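PDB 5XWH: FrnE protein from Deinococcus radiodurans, which probably acts as an oxidoreductase of the DsbA-like, thioredoxin-fold family. Local coordinates for residues Trp17-Cys22 and Ser51-Pro56. Numbering follows the deposited sequence.
Sequences WSDIAC and SFELDP
Asp19 OD2 is gripped from two sources, the backbone N of Leu54 and a water. The Leu54 N to Asp19 OD2 bond is short, 2.8 Å, and nearly straight at 168°. The N-H meets the oxygen on its anti side, 32° out of the carboxylate plane. The water donates to Asp19 OD2 at 2.7 Å and accepts from Asp55 N, so two successive amides of the loop are tied to one carboxylate oxygen. The other oxygen, OD1, is hydrogen-bonded to His113 and Thr109, and weakly to Ala21 N within its own turn. Bonds on both oxygens should fix the rotation of the carboxylate. CG lies anti to the backbone N (chi1 -159°), which carries the group across to the loop, with Phe52 O only 3.0 Å from Asp19 CG. With an alanine in place of Asp19, Leu54 N would probably lose its acceptor, and His113 and Thr109 a shared partner, so the loop could shift.

Beside this, Phe52 N gives a weak, bent bond to Ser18 O. It belongs to the parallel bridge of Ser18 with Ser51; Ser18 also bonds His50 through the backbone. The edge of the Trp17 indole reaches the loop backbone, its CD1 3.3 Å from Ser51 O, an oxygen buried here without a hydrogen-bonding partner, while its NE1 bonds to Asp179 O. At the other end, Leu54 CD1 lies 3.9 Å from Cys22 CB. Disulfides of Cys22 with Cys25 and with Cys244 have both been seen in structures of this protein, consistent with a thioredoxin-type redox site.

The contact joins the C-terminal ends of parallel strands 12-18 and 45-51, the latter outermost. A type I turn from Asp19 to Cys22 leads from the first into helix 23-38. Helix 110-121 touches Ile20, Ser51 and Glu53, and helix 173-185 packs on Trp17 and Phe52.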
loop_
_atom_site.group_PDB
_atom_site.type_symbol
_atom_site.label_atom_id
_atom_site.label_comp_id
_atom_site.label_asym_id
_atom_site.label_seq_id
_atom_site.Cartn_x
_atom_site.Cartn_y
_atom_site.Cartn_z
ATOM N N TRP A 17 -3.416 -3.474 2.132
ATOM C CA TRP A 17 -3.554 -3.686 0.692
ATOM C C TRP A 17 -3.484 -2.344 -0.002
ATOM O O TRP A 17 -4.038 -1.335 0.479
ATOM C CB TRP A 17 -4.850 -4.414 0.353
ATOM C CG TRP A 17 -4.727 -5.901 0.483
ATOM C CD1 TRP A 17 -4.484 -6.798 -0.520
ATOM C CD2 TRP A 17 -4.827 -6.663 1.687
ATOM N NE1 TRP A 17 -4.435 -8.071 -0.017
ATOM C CE2 TRP A 17 -4.639 -8.018 1.338
ATOM C CE3 TRP A 17 -5.058 -6.334 3.028
ATOM C CZ2 TRP A 17 -4.674 -9.040 2.281
ATOM C CZ3 TRP A 17 -5.093 -7.353 3.963
ATOM C CH2 TRP A 17 -4.907 -8.690 3.584
ATOM N N SER A 18 -2.769 -2.321 -1.119
ATOM C CA SER A 18 -2.485 -1.066 -1.788
ATOM C C SER A 18 -2.119 -1.278 -3.264
ATOM O O SER A 18 -1.553 -2.318 -3.624
ATOM C CB SER A 18 -1.347 -0.360 -1.061
ATOM O OG SER A 18 -0.933 0.789 -1.763
ATOM N N ASP A 19 -2.447 -0.301 -4.110
ATOM C CA ASP A 19 -1.942 -0.301 -5.498
ATOM C C ASP A 19 -1.017 0.878 -5.715
ATOM O O ASP A 19 -1.252 1.978 -5.200
ATOM C CB ASP A 19 -3.071 -0.243 -6.524
ATOM C CG ASP A 19 -2.635 -0.741 -7.911
ATOM O OD1 ASP A 19 -1.420 -1.009 -8.109
ATOM O OD2 ASP A 19 -3.520 -0.878 -8.781
ATOM N N ILE A 20 0.037 0.649 -6.484
ATOM C CA ILE A 20 0.947 1.727 -6.848
ATOM C C ILE A 20 0.194 2.809 -7.624
ATOM O O ILE A 20 0.524 3.993 -7.527
ATOM C CB ILE A 20 2.139 1.163 -7.657
ATOM C CG1 ILE A 20 3.035 0.363 -6.710
ATOM C CG2 ILE A 20 2.933 2.268 -8.361
ATOM C CD1 ILE A 20 3.445 -0.965 -7.227
ATOM N N ALA A 21 -0.852 2.402 -8.352
ATOM C CA ALA A 21 -1.586 3.324 -9.230
ATOM C C ALA A 21 -2.639 4.170 -8.508
ATOM O O ALA A 21 -3.335 4.963 -9.144
ATOM C CB ALA A 21 -2.261 2.535 -10.380
ATOM N N CYS A 22 -2.776 3.998 -7.196
ATOM C CA CYS A 22 -3.812 4.702 -6.447
ATOM C C CYS A 22 -3.227 5.835 -5.617
ATOM O O CYS A 22 -2.424 5.596 -4.711
ATOM C CB CYS A 22 -4.572 3.748 -5.535
ATOM S SG CYS A 22 -5.822 4.585 -4.527
ATOM N N SER A 51 -0.299 -6.833 -2.176
ATOM C CA SER A 51 -0.588 -6.367 -3.525
ATOM C C SER A 51 -2.082 -6.219 -3.763
ATOM O O SER A 51 -2.872 -7.070 -3.359
ATOM C CB SER A 51 -0.023 -7.340 -4.568
ATOM O OG SER A 51 1.340 -7.647 -4.339
ATOM N N PHE A 52 -2.453 -5.152 -4.458
ATOM C CA PHE A 52 -3.807 -4.971 -4.957
ATOM C C PHE A 52 -3.710 -4.240 -6.293
ATOM O O PHE A 52 -2.918 -3.313 -6.435
ATOM C CB PHE A 52 -4.653 -4.187 -3.956
ATOM C CG PHE A 52 -6.124 -4.132 -4.287
ATOM C CD1 PHE A 52 -6.607 -3.235 -5.227
ATOM C CD2 PHE A 52 -7.031 -4.934 -3.606
ATOM C CE1 PHE A 52 -7.951 -3.156 -5.506
ATOM C CE2 PHE A 52 -8.383 -4.864 -3.883
ATOM C CZ PHE A 52 -8.845 -3.979 -4.845
ATOM N N GLU A 53 -4.495 -4.671 -7.271
ATOM C CA GLU A 53 -4.534 -4.006 -8.566
ATOM C C GLU A 53 -5.923 -3.449 -8.805
ATOM O O GLU A 53 -6.913 -4.185 -8.743
ATOM C CB GLU A 53 -4.134 -4.959 -9.700
ATOM C CG GLU A 53 -2.635 -5.061 -9.907
ATOM C CD GLU A 53 -2.248 -6.100 -10.954
ATOM O OE1 GLU A 53 -2.126 -5.751 -12.157
ATOM O OE2 GLU A 53 -2.071 -7.271 -10.570
ATOM N N LEU A 54 -5.993 -2.145 -9.068
ATOM C CA LEU A 54 -7.263 -1.517 -9.399
ATOM C C LEU A 54 -7.824 -2.125 -10.674
ATOM O O LEU A 54 -9.033 -2.256 -10.824
ATOM C CB LEU A 54 -7.110 -0.011 -9.558
ATOM C CG LEU A 54 -6.680 0.746 -8.291
ATOM C CD1 LEU A 54 -6.448 2.202 -8.617
ATOM C CD2 LEU A 54 -7.712 0.595 -7.178
ATOM N N ASP A 55 -6.935 -2.494 -11.589
ATOM C CA ASP A 55 -7.340 -3.101 -12.847
ATOM C C ASP A 55 -6.290 -4.113 -13.276
ATOM O O ASP A 55 -5.336 -3.775 -13.986
ATOM C CB ASP A 55 -7.540 -2.029 -13.918
ATOM C CG ASP A 55 -8.036 -2.591 -15.241
ATOM O OD1 ASP A 55 -8.549 -3.741 -15.289
ATOM O OD2 ASP A 55 -7.915 -1.857 -16.243
ATOM N N PRO A 56 -6.464 -5.365 -12.835
ATOM C CA PRO A 56 -5.552 -6.476 -13.132
ATOM C C PRO A 56 -5.405 -6.725 -14.636
ATOM O O PRO A 56 -4.371 -7.215 -15.068
ATOM C CB PRO A 56 -6.219 -7.671 -12.442
ATOM C CG PRO A 56 -7.142 -7.067 -11.421
ATOM C CD PRO A 56 -7.630 -5.804 -12.051
HETATM O O HOH W 1 -4.119 -1.434 -11.399
#